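Local coordinates for protein salt-tolerant glutaminase (Micrococcus luteus, PDB 3AGD) that probably catalyses the hydrolysis of L-glutamine to L-glutamate and ammonium, as a salt-tolerant member of the glutaminase family, at residues L312-G324 with G384-A396; V30-A42 with C52-S64. All coordinates share one frame; numbering follows the deposited sequence.

Contact 1: residues L312-G324 with G384-A396; sequences LGGTAVRFVEREG and GGGAVHEAAAAAA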
loop_
_atom_site.group_PDB
_atom_site.type_symbol
_atom_site.label_atom_id
_atom_site.label_comp_id
_atom_site.label_asym_id
_atom_site.label_seq_id
_atom_site.Cartn_x
_atom_site.Cartn_y
_atom_site.Cartn_z
ATOM N N LEU A 312 -3.830 2.390 11.374
ATOM C CA LEU A 312 -4.169 2.728 12.750
ATOM C C LEU A 312 -5.533 3.399 12.759
ATOM O O LEU A 312 -6.438 2.986 13.486
ATOM C CB LEU A 312 -3.134 3.688 13.337
ATOM C CG LEU A 312 -3.425 4.134 14.774
ATOM C CD1 LEU A 312 -3.449 2.913 15.689
ATOM C CD2 LEU A 312 -2.375 5.130 15.228
ATOM N N GLY A 313 -5.665 4.439 11.942
ATOM C CA GLY A 313 -6.918 5.167 11.851
ATOM C C GLY A 313 -7.459 5.658 13.181
ATOM O O GLY A 313 -6.730 6.251 13.981
ATOM N N GLY A 314 -8.745 5.401 13.411
ATOM C CA GLY A 314 -9.398 5.827 14.634
ATOM C C GLY A 314 -8.821 5.234 15.903
ATOM O O GLY A 314 -9.071 5.746 16.991
ATOM N N THR A 315 -8.049 4.160 15.778
ATOM C CA THR A 315 -7.453 3.530 16.947
ATOM C C THR A 315 -6.380 4.438 17.551
ATOM O O THR A 315 -5.895 4.202 18.659
ATOM C CB THR A 315 -6.875 2.144 16.585
ATOM O OG1 THR A 315 -7.958 1.262 16.257
ATOM C CG2 THR A 315 -6.089 1.547 17.754
ATOM N N ALA A 316 -6.022 5.489 16.819
ATOM C CA ALA A 316 -5.045 6.450 17.308
ATOM C C ALA A 316 -5.626 7.050 18.592
ATOM O O ALA A 316 -4.900 7.554 19.448
ATOM C CB ALA A 316 -4.810 7.539 16.263
ATOM N N VAL A 317 -6.949 6.999 18.717
ATOM C CA VAL A 317 -7.605 7.497 19.919
ATOM C C VAL A 317 -7.837 6.285 20.817
ATOM O O VAL A 317 -8.705 5.455 20.538
ATOM C CB VAL A 317 -8.963 8.169 19.601
ATOM C CG1 VAL A 317 -9.650 8.586 20.893
ATOM C CG2 VAL A 317 -8.747 9.393 18.710
ATOM N N ARG A 318 -7.046 6.178 21.882
ATOM C CA ARG A 318 -7.152 5.061 22.823
ATOM C C ARG A 318 -8.478 5.142 23.590
ATOM O O ARG A 318 -9.137 4.130 23.815
ATOM C CB ARG A 318 -5.961 5.087 23.791
ATOM C CG ARG A 318 -5.823 3.877 24.704
ATOM C CD ARG A 318 -4.570 4.015 25.572
ATOM N NE ARG A 318 -4.394 2.923 26.529
ATOM C CZ ARG A 318 -3.921 1.714 26.229
ATOM N NH1 ARG A 318 -3.565 1.412 24.985
ATOM N NH2 ARG A 318 -3.796 0.800 27.184
ATOM N N PHE A 319 -8.851 6.353 23.998
ATOM C CA PHE A 319 -10.107 6.589 24.704
ATOM C C PHE A 319 -10.326 8.073 24.983
ATOM O O PHE A 319 -9.394 8.877 24.914
ATOM C CB PHE A 319 -10.179 5.796 26.025
ATOM C CG PHE A 319 -9.241 6.286 27.108
ATOM C CD1 PHE A 319 -8.204 5.477 27.562
ATOM C CD2 PHE A 319 -9.428 7.530 27.712
ATOM C CE1 PHE A 319 -7.368 5.895 28.604
ATOM C CE2 PHE A 319 -8.598 7.960 28.753
ATOM C CZ PHE A 319 -7.567 7.140 29.200
ATOM N N VAL A 320 -11.574 8.424 25.275
ATOM C CA VAL A 320 -11.952 9.795 25.598
ATOM C C VAL A 320 -12.941 9.682 26.745
ATOM O O VAL A 320 -14.054 9.191 26.566
ATOM C CB VAL A 320 -12.649 10.497 24.418
ATOM C CG1 VAL A 320 -12.831 11.979 24.732
ATOM C CG2 VAL A 320 -11.837 10.312 23.147
ATOM N N GLU A 321 -12.529 10.117 27.929
ATOM C CA GLU A 321 -13.391 10.033 29.097
ATOM C C GLU A 321 -13.638 11.422 29.661
ATOM O O GLU A 321 -12.897 12.356 29.362
ATOM C CB GLU A 321 -12.743 9.116 30.137
ATOM C CG GLU A 321 -12.252 7.818 29.509
ATOM C CD GLU A 321 -11.749 6.801 30.513
ATOM O OE1 GLU A 321 -11.037 7.187 31.462
ATOM O OE2 GLU A 321 -12.059 5.605 30.334
ATOM N N ARG A 322 -14.677 11.567 30.471
ATOM C CA ARG A 322 -14.987 12.877 31.021
ATOM C C ARG A 322 -15.237 12.911 32.515
ATOM O O ARG A 322 -15.871 12.014 33.064
ATOM C CB ARG A 322 -16.211 13.456 30.313
ATOM C CG ARG A 322 -16.588 14.837 30.816
ATOM C CD ARG A 322 -17.599 15.518 29.914
ATOM N NE ARG A 322 -17.917 16.857 30.395
ATOM C CZ ARG A 322 -18.689 17.725 29.751
ATOM N NH1 ARG A 322 -18.919 18.922 30.279
ATOM N NH2 ARG A 322 -19.225 17.403 28.578
ATOM N N GLU A 323 -14.722 13.936 33.183
ATOM C CA GLU A 323 -14.985 14.087 34.610
ATOM C C GLU A 323 -15.405 15.516 34.848
ATOM O O GLU A 323 -14.579 16.407 35.057
ATOM C CB GLU A 323 -13.770 13.755 35.471
ATOM C CG GLU A 323 -13.326 12.327 35.335
ATOM C CD GLU A 323 -12.275 11.939 36.351
ATOM O OE1 GLU A 323 -11.531 12.827 36.823
ATOM O OE2 GLU A 323 -12.187 10.735 36.669
ATOM N N GLY A 324 -16.718 15.715 34.790
ATOM C CA GLY A 324 -17.289 17.025 34.990
ATOM C C GLY A 324 -16.853 18.014 33.932
ATOM O O GLY A 324 -17.282 17.955 32.784
ATOM N N GLY A 384 -13.853 1.397 11.896
ATOM C CA GLY A 384 -12.501 1.358 12.423
ATOM C C GLY A 384 -12.183 2.392 13.488
ATOM O O GLY A 384 -11.331 2.155 14.333
ATOM N N GLY A 385 -12.876 3.527 13.447
ATOM C CA GLY A 385 -12.666 4.620 14.391
ATOM C C GLY A 385 -12.212 4.433 15.838
ATOM O O GLY A 385 -12.192 5.410 16.589
ATOM N N GLY A 386 -11.857 3.219 16.251
ATOM C CA GLY A 386 -11.403 3.013 17.617
ATOM C C GLY A 386 -12.276 3.684 18.665
ATOM O O GLY A 386 -13.460 3.367 18.788
ATOM N N ALA A 387 -11.705 4.619 19.420
ATOM C CA ALA A 387 -12.467 5.311 20.459
ATOM C C ALA A 387 -12.798 6.764 20.114
ATOM O O ALA A 387 -13.188 7.543 20.987
ATOM C CB ALA A 387 -11.714 5.248 21.785
ATOM N N VAL A 388 -12.642 7.125 18.844
ATOM C CA VAL A 388 -12.939 8.487 18.399
ATOM C C VAL A 388 -14.358 8.878 18.800
ATOM O O VAL A 388 -14.620 10.016 19.201
ATOM C CB VAL A 388 -12.831 8.617 16.856
ATOM C CG1 VAL A 388 -13.303 10.003 16.412
ATOM C CG2 VAL A 388 -11.400 8.380 16.407
ATOM N N HIS A 389 -15.268 7.915 18.691
ATOM C CA HIS A 389 -16.671 8.139 19.004
ATOM C C HIS A 389 -16.924 8.512 20.458
ATOM O O HIS A 389 -17.961 9.095 20.774
ATOM C CB HIS A 389 -17.497 6.898 18.647
ATOM C CG HIS A 389 -17.221 5.711 19.519
ATOM N ND1 HIS A 389 -16.075 4.953 19.407
ATOM C CD2 HIS A 389 -17.945 5.153 20.518
ATOM C CE1 HIS A 389 -16.106 3.978 20.298
ATOM N NE2 HIS A 389 -17.229 4.077 20.986
ATOM N N GLU A 390 -15.990 8.178 21.343
ATOM C CA GLU A 390 -16.174 8.497 22.752
ATOM C C GLU A 390 -16.173 10.011 22.988
ATOM O O GLU A 390 -16.658 10.483 24.018
ATOM C CB GLU A 390 -15.094 7.816 23.605
ATOM C CG GLU A 390 -14.985 6.310 23.373
ATOM C CD GLU A 390 -14.124 5.602 24.412
ATOM O OE1 GLU A 390 -13.163 6.219 24.915
ATOM O OE2 GLU A 390 -14.399 4.420 24.715
ATOM N N ALA A 391 -15.643 10.771 22.032
ATOM C CA ALA A 391 -15.610 12.228 22.157
ATOM C C ALA A 391 -17.030 12.769 22.060
ATOM O O ALA A 391 -17.438 13.623 22.847
ATOM C CB ALA A 391 -14.743 12.843 21.065
ATOM N N ALA A 392 -17.782 12.264 21.087
ATOM C CA ALA A 392 -19.159 12.693 20.900
ATOM C C ALA A 392 -19.961 12.334 22.147
ATOM O O ALA A 392 -20.807 13.106 22.598
ATOM C CB ALA A 392 -19.758 12.017 19.670
ATOM N N ALA A 393 -19.680 11.157 22.700
ATOM C CA ALA A 393 -20.365 10.684 23.895
ATOM C C ALA A 393 -20.009 11.565 25.086
ATOM O O ALA A 393 -20.832 11.771 25.979
ATOM C CB ALA A 393 -19.980 9.236 24.181
ATOM N N ALA A 394 -18.779 12.078 25.092
ATOM C CA ALA A 394 -18.305 12.949 26.167
ATOM C C ALA A 394 -19.013 14.302 26.103
ATOM O O ALA A 394 -19.322 14.902 27.131
ATOM C CB ALA A 394 -16.792 13.146 26.060
ATOM N N ALA A 395 -19.269 14.776 24.890
ATOM C CA ALA A 395 -19.942 16.054 24.693
ATOM C C ALA A 395 -21.438 15.913 24.952
ATOM O O ALA A 395 -22.095 16.862 25.378
ATOM C CB ALA A 395 -19.701 16.556 23.274
ATOM N N ALA A 396 -21.971 14.722 24.690
ATOM C CA ALA A 396 -23.394 14.452 24.882
ATOM C C ALA A 396 -23.800 14.614 26.342
ATOM O O ALA A 396 -24.670 15.425 26.665
ATOM C CB ALA A 396 -23.726 13.043 24.398
HETATM O O HOH W 1 -16.705 9.241 26.253
HETATM O O HOH W 2 -13.590 4.989 27.492
HETATM O O HOH W 3 -20.369 19.353 26.910
#

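Contact 2: residues V30-A42 with C52-S64; sequences VLAEADPDRFGIA and CAGDADVEFTIQS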
loop_
_atom_site.group_PDB
_atom_site.type_symbol
_atom_site.label_atom_id
_atom_site.label_comp_id
_atom_site.label_asym_id
_atom_site.label_seq_id
_atom_site.Cartn_x
_atom_site.Cartn_y
_atom_site.Cartn_z
ATOM N N VAL A 30 29.480 -22.376 -10.780
ATOM C CA VAL A 30 29.328 -22.220 -9.338
ATOM C C VAL A 30 27.845 -22.298 -8.960
ATOM O O VAL A 30 27.487 -22.902 -7.949
ATOM C CB VAL A 30 29.933 -20.883 -8.843
ATOM C CG1 VAL A 30 29.213 -19.713 -9.476
ATOM C CG2 VAL A 30 29.852 -20.808 -7.329
ATOM N N LEU A 31 26.985 -21.699 -9.780
ATOM C CA LEU A 31 25.550 -21.721 -9.522
ATOM C C LEU A 31 24.923 -22.954 -10.165
ATOM O O LEU A 31 24.012 -23.564 -9.609
ATOM C CB LEU A 31 24.885 -20.453 -10.068
ATOM C CG LEU A 31 25.267 -19.130 -9.398
ATOM C CD1 LEU A 31 24.449 -17.979 -9.987
ATOM C CD2 LEU A 31 25.019 -19.238 -7.905
ATOM N N ALA A 32 25.428 -23.323 -11.338
ATOM C CA ALA A 32 24.922 -24.483 -12.054
ATOM C C ALA A 32 25.136 -25.779 -11.273
ATOM O O ALA A 32 24.331 -26.702 -11.369
ATOM C CB ALA A 32 25.595 -24.581 -13.417
ATOM N N GLU A 33 26.216 -25.840 -10.498
ATOM C CA GLU A 33 26.541 -27.038 -9.725
ATOM C C GLU A 33 26.078 -26.983 -8.273
ATOM O O GLU A 33 26.304 -27.925 -7.513
ATOM C CB GLU A 33 28.055 -27.285 -9.743
ATOM C CG GLU A 33 28.711 -27.182 -11.114
ATOM C CD GLU A 33 28.105 -28.121 -12.138
ATOM O OE1 GLU A 33 28.474 -28.012 -13.329
ATOM O OE2 GLU A 33 27.267 -28.967 -11.758
ATOM N N ALA A 34 25.435 -25.887 -7.883
ATOM C CA ALA A 34 24.968 -25.735 -6.510
ATOM C C ALA A 34 23.951 -26.804 -6.122
ATOM O O ALA A 34 23.141 -27.224 -6.942
ATOM C CB ALA A 34 24.370 -24.345 -6.313
ATOM N N ASP A 35 24.012 -27.248 -4.868
ATOM C CA ASP A 35 23.087 -28.256 -4.351
ATOM C C ASP A 35 21.676 -27.702 -4.549
ATOM O O ASP A 35 21.308 -26.688 -3.958
ATOM C CB ASP A 35 23.367 -28.488 -2.863
ATOM C CG ASP A 35 22.472 -29.553 -2.242
ATOM O OD1 ASP A 35 21.597 -30.117 -2.938
ATOM O OD2 ASP A 35 22.654 -29.820 -1.036
ATOM N N PRO A 36 20.870 -28.356 -5.396
ATOM C CA PRO A 36 19.508 -27.883 -5.643
ATOM C C PRO A 36 18.535 -28.223 -4.521
ATOM O O PRO A 36 17.465 -27.620 -4.410
ATOM C CB PRO A 36 19.145 -28.582 -6.944
ATOM C CG PRO A 36 19.807 -29.920 -6.764
ATOM C CD PRO A 36 21.177 -29.533 -6.231
ATOM N N ASP A 37 18.920 -29.180 -3.684
ATOM C CA ASP A 37 18.073 -29.631 -2.590
ATOM C C ASP A 37 18.135 -28.739 -1.346
ATOM O O ASP A 37 18.461 -29.204 -0.253
ATOM C CB ASP A 37 18.445 -31.069 -2.216
ATOM C CG ASP A 37 17.393 -31.741 -1.350
ATOM O OD1 ASP A 37 17.687 -32.817 -0.785
ATOM O OD2 ASP A 37 16.272 -31.198 -1.240
ATOM N N ARG A 38 17.828 -27.457 -1.517
ATOM C CA ARG A 38 17.830 -26.522 -0.398
ATOM C C ARG A 38 16.607 -25.621 -0.510
ATOM O O ARG A 38 16.237 -25.196 -1.605
ATOM C CB ARG A 38 19.137 -25.712 -0.366
ATOM C CG ARG A 38 20.346 -26.589 -0.037
ATOM C CD ARG A 38 21.554 -25.829 0.496
ATOM N NE ARG A 38 22.324 -25.140 -0.540
ATOM C CZ ARG A 38 23.561 -24.680 -0.362
ATOM N NH1 ARG A 38 24.171 -24.842 0.807
ATOM N NH2 ARG A 38 24.190 -24.053 -1.348
ATOM N N PHE A 39 15.968 -25.354 0.625
ATOM C CA PHE A 39 14.756 -24.542 0.649
ATOM C C PHE A 39 14.564 -23.900 2.024
ATOM O O PHE A 39 14.292 -24.587 3.009
ATOM C CB PHE A 39 13.558 -25.437 0.302
ATOM C CG PHE A 39 12.259 -24.696 0.097
ATOM C CD1 PHE A 39 12.233 -23.319 -0.091
ATOM C CD2 PHE A 39 11.055 -25.395 0.057
ATOM C CE1 PHE A 39 11.032 -22.650 -0.317
ATOM C CE2 PHE A 39 9.846 -24.734 -0.170
ATOM C CZ PHE A 39 9.837 -23.357 -0.357
ATOM N N GLY A 40 14.713 -22.582 2.081
ATOM C CA GLY A 40 14.555 -21.874 3.337
ATOM C C GLY A 40 13.682 -20.643 3.207
ATOM O O GLY A 40 13.529 -20.087 2.115
ATOM N N ILE A 41 13.116 -20.207 4.327
ATOM C CA ILE A 41 12.246 -19.044 4.338
ATOM C C ILE A 41 12.322 -18.334 5.688
ATOM O O ILE A 41 12.520 -18.969 6.721
ATOM C CB ILE A 41 10.789 -19.465 4.066
ATOM C CG1 ILE A 41 9.902 -18.231 3.912
ATOM C CG2 ILE A 41 10.286 -20.340 5.205
ATOM C CD1 ILE A 41 8.562 -18.550 3.296
ATOM N N ALA A 42 12.162 -17.015 5.676
ATOM C CA ALA A 42 12.217 -16.238 6.906
ATOM C C ALA A 42 11.386 -14.972 6.793
ATOM O O ALA A 42 11.323 -14.347 5.729
ATOM C CB ALA A 42 13.664 -15.874 7.231
ATOM N N CYS A 52 11.330 -18.239 11.058
ATOM C CA CYS A 52 11.897 -18.935 9.909
ATOM C C CYS A 52 11.737 -20.440 9.956
ATOM O O CYS A 52 11.303 -21.001 10.957
ATOM C CB CYS A 52 13.385 -18.613 9.759
ATOM S SG CYS A 52 14.032 -17.436 10.936
ATOM N N ALA A 53 12.110 -21.083 8.854
ATOM C CA ALA A 53 12.033 -22.532 8.720
ATOM C C ALA A 53 12.898 -22.973 7.543
ATOM O O ALA A 53 13.202 -22.172 6.655
ATOM C CB ALA A 53 10.589 -22.962 8.497
ATOM N N GLY A 54 13.291 -24.244 7.546
ATOM C CA GLY A 54 14.112 -24.773 6.473
ATOM C C GLY A 54 15.536 -24.256 6.505
ATOM O O GLY A 54 16.050 -23.910 7.569
ATOM N N ASP A 55 16.169 -24.200 5.335
ATOM C CA ASP A 55 17.547 -23.724 5.210
ATOM C C ASP A 55 17.583 -22.200 5.142
ATOM O O ASP A 55 18.047 -21.617 4.157
ATOM C CB ASP A 55 18.190 -24.310 3.950
ATOM C CG ASP A 55 18.072 -25.822 3.883
ATOM O OD1 ASP A 55 18.586 -26.506 4.795
ATOM O OD2 ASP A 55 17.461 -26.328 2.919
ATOM N N ALA A 56 17.101 -21.560 6.202
ATOM C CA ALA A 56 17.049 -20.108 6.267
ATOM C C ALA A 56 18.367 -19.467 6.690
ATOM O O ALA A 56 18.466 -18.243 6.759
ATOM C CB ALA A 56 15.938 -19.681 7.217
ATOM N N ASP A 57 19.380 -20.285 6.963
ATOM C CA ASP A 57 20.668 -19.757 7.395
ATOM C C ASP A 57 21.826 -20.188 6.492
ATOM O O ASP A 57 22.989 -20.160 6.896
ATOM C CB ASP A 57 20.950 -20.196 8.833
ATOM C CG ASP A 57 21.976 -19.317 9.518
ATOM O OD1 ASP A 57 22.464 -19.708 10.599
ATOM O OD2 ASP A 57 22.287 -18.231 8.982
ATOM N N VAL A 58 21.501 -20.593 5.271
ATOM C CA VAL A 58 22.508 -21.010 4.304
ATOM C C VAL A 58 22.790 -19.823 3.390
ATOM O O VAL A 58 21.872 -19.275 2.776
ATOM C CB VAL A 58 22.005 -22.189 3.456
ATOM C CG1 VAL A 58 23.020 -22.528 2.387
ATOM C CG2 VAL A 58 21.755 -23.395 4.344
ATOM N N GLU A 59 24.055 -19.427 3.302
ATOM C CA GLU A 59 24.433 -18.289 2.480
ATOM C C GLU A 59 24.393 -18.563 0.987
ATOM O O GLU A 59 24.652 -19.677 0.534
ATOM C CB GLU A 59 25.834 -17.799 2.853
ATOM C CG GLU A 59 25.971 -17.288 4.279
ATOM C CD GLU A 59 27.271 -16.534 4.503
ATOM O OE1 GLU A 59 28.287 -16.891 3.864
ATOM O OE2 GLU A 59 27.286 -15.592 5.327
ATOM N N PHE A 60 24.063 -17.525 0.228
ATOM C CA PHE A 60 24.011 -17.601 -1.224
ATOM C C PHE A 60 24.224 -16.182 -1.738
ATOM O O PHE A 60 24.012 -15.218 -1.003
ATOM C CB PHE A 60 22.653 -18.157 -1.682
ATOM C CG PHE A 60 21.468 -17.420 -1.117
ATOM C CD1 PHE A 60 21.050 -16.216 -1.671
ATOM C CD2 PHE A 60 20.788 -17.919 -0.003
ATOM C CE1 PHE A 60 19.971 -15.513 -1.126
ATOM C CE2 PHE A 60 19.714 -17.230 0.550
ATOM C CZ PHE A 60 19.301 -16.022 -0.011
ATOM N N THR A 61 24.655 -16.041 -2.986
ATOM C CA THR A 61 24.870 -14.708 -3.530
ATOM C C THR A 61 23.519 -14.049 -3.797
ATOM O O THR A 61 22.636 -14.630 -4.434
ATOM C CB THR A 61 25.718 -14.763 -4.810
ATOM O OG1 THR A 61 25.114 -15.655 -5.755
ATOM C CG2 THR A 61 27.116 -15.265 -4.475
ATOM N N ILE A 62 23.374 -12.834 -3.284
ATOM C CA ILE A 62 22.145 -12.067 -3.396
ATOM C C ILE A 62 21.764 -11.703 -4.825
ATOM O O ILE A 62 20.586 -11.499 -5.129
ATOM C CB ILE A 62 22.251 -10.780 -2.531
ATOM C CG1 ILE A 62 20.919 -10.040 -2.501
ATOM C CG2 ILE A 62 23.340 -9.877 -3.076
ATOM C CD1 ILE A 62 20.919 -8.871 -1.523
ATOM N N GLN A 63 22.756 -11.631 -5.703
ATOM C CA GLN A 63 22.513 -11.285 -7.100
ATOM C C GLN A 63 21.623 -10.040 -7.234
ATOM O O GLN A 63 21.837 -9.051 -6.529
ATOM C CB GLN A 63 21.893 -12.479 -7.834
ATOM C CG GLN A 63 22.817 -13.710 -7.946
ATOM C CD GLN A 63 24.138 -13.400 -8.638
ATOM O OE1 GLN A 63 24.180 -12.627 -9.595
ATOM N NE2 GLN A 63 25.221 -14.013 -8.166
ATOM N N SER A 64 20.628 -10.087 -8.120
ATOM C CA SER A 64 19.746 -8.940 -8.352
ATOM C C SER A 64 18.971 -8.401 -7.152
ATOM O O SER A 64 18.480 -7.266 -7.193
ATOM C CB SER A 64 18.763 -9.241 -9.484
ATOM O OG SER A 64 19.414 -9.174 -10.740
HETATM O O HOH W 4 17.484 -29.012 2.244
#

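Contact 1: residues L312-G324 with G384-A396
Strand 317-323 and helix 389-395 run almost parallel, 5° apart, with their axes 7.0 Å from each other at closest approach. Ahead of the helix, the glycine run G384-G386 lies against G314 and T315, where the G314 and G385 CA atoms are only 3.5 Å apart. A weak bond from A387 N to V317 O follows. The CB of A387 sits over this part of the strand, 3.3 Å from V317 O. V317 and V388 cross at about a right angle and meet through their CG2 methyls. V320 faces the helix with both branches: CG1, anti to the backbone N (chi1 -171°), lies against A391 CA, and CG2 lies 3.8 Å from A387 O. E390 comes alongside, and its extended chain brings OE1 to 2.7 Å from V320 N, nearly along the carboxylate C-O axis. Water 1 donates to both V320 O and E390 O, a water-mediated link next to that direct bond. Further on, R322 NH2 gives a bond of 2.9 Å to A394 O, close to the guanidinium plane. Its NE donates to G324 O, which helps to fix the group's rotation. E390 OE2 forms a salt bridge to R413 of the second subunit. Helix 337-349 covers V317, V388 and A391, and helix 376-383 packs on H389. Strand 326-332 pairs antiparallel with strand 317-323, with a classic beta bulge where R318 and F319 both face H330.

Contact 2: residues V30-A42 with C52-S64
F39 and D55 hold each other by two hydrogen bonds. D55 OD2 accepts from F39 N at 2.9 Å on its anti lone pair, while D55 N donates to F39 O from above the carbonyl plane. With CG beside the D55 backbone N (chi1 -53°), the carboxylate is turned to F39 N. Water 4 also donates to D55 OD2 and ties it to D37 O. Beyond them the hairpin ladder proper has I41 and A53 as a hydrogen-bonded antiparallel pair; I41 N to A53 O and A53 N to I41 O both measure 3.0 Å. The A42 methyl touches the CB of C52 on one face of the sheet, CB to CB 3.7 Å. I41 CG2 meets A53 on the other. R38 crosses V58 at about a right angle and lays one guanidinium face over V58 CG1. Farther along, L31 CD2 lies 4.2 Å from T61 OG1. That hydroxyl accepts a nearly straight bond from Q63 NE2, and Q63 precedes S64 of the L-glutamate site, which holds no glutamate here. Helix 4-16 packs on F39, I41 and A53, and helix 201-212 on A42, C52 and A56. The arrangement is an antiparallel beta hairpin, 40-44 with 50-54, at one edge of the five-stranded sheet of a beta-lactamase-like glutaminase domain.

The two contacts belong to different parts of the chain. Contact 2 lies in the glutaminase domain, and contact 1 in the C-terminal part, whose 384-396 segment belongs to the STAS-like region. Their centres are 50 Å apart, on opposite sides of the chain's centre, and their nearest atoms are about 23 Å apart. Contact 2 closes in sequence before contact 1 opens. Only contact 2 reaches the L-glutamate site: it carries S64, and the Q63 side chain is about 3 Å from that of C195 and about 4 Å from that of V261. Contact 1 lies away from that site and instead borders the second subunit, which touches neither segment of contact 2.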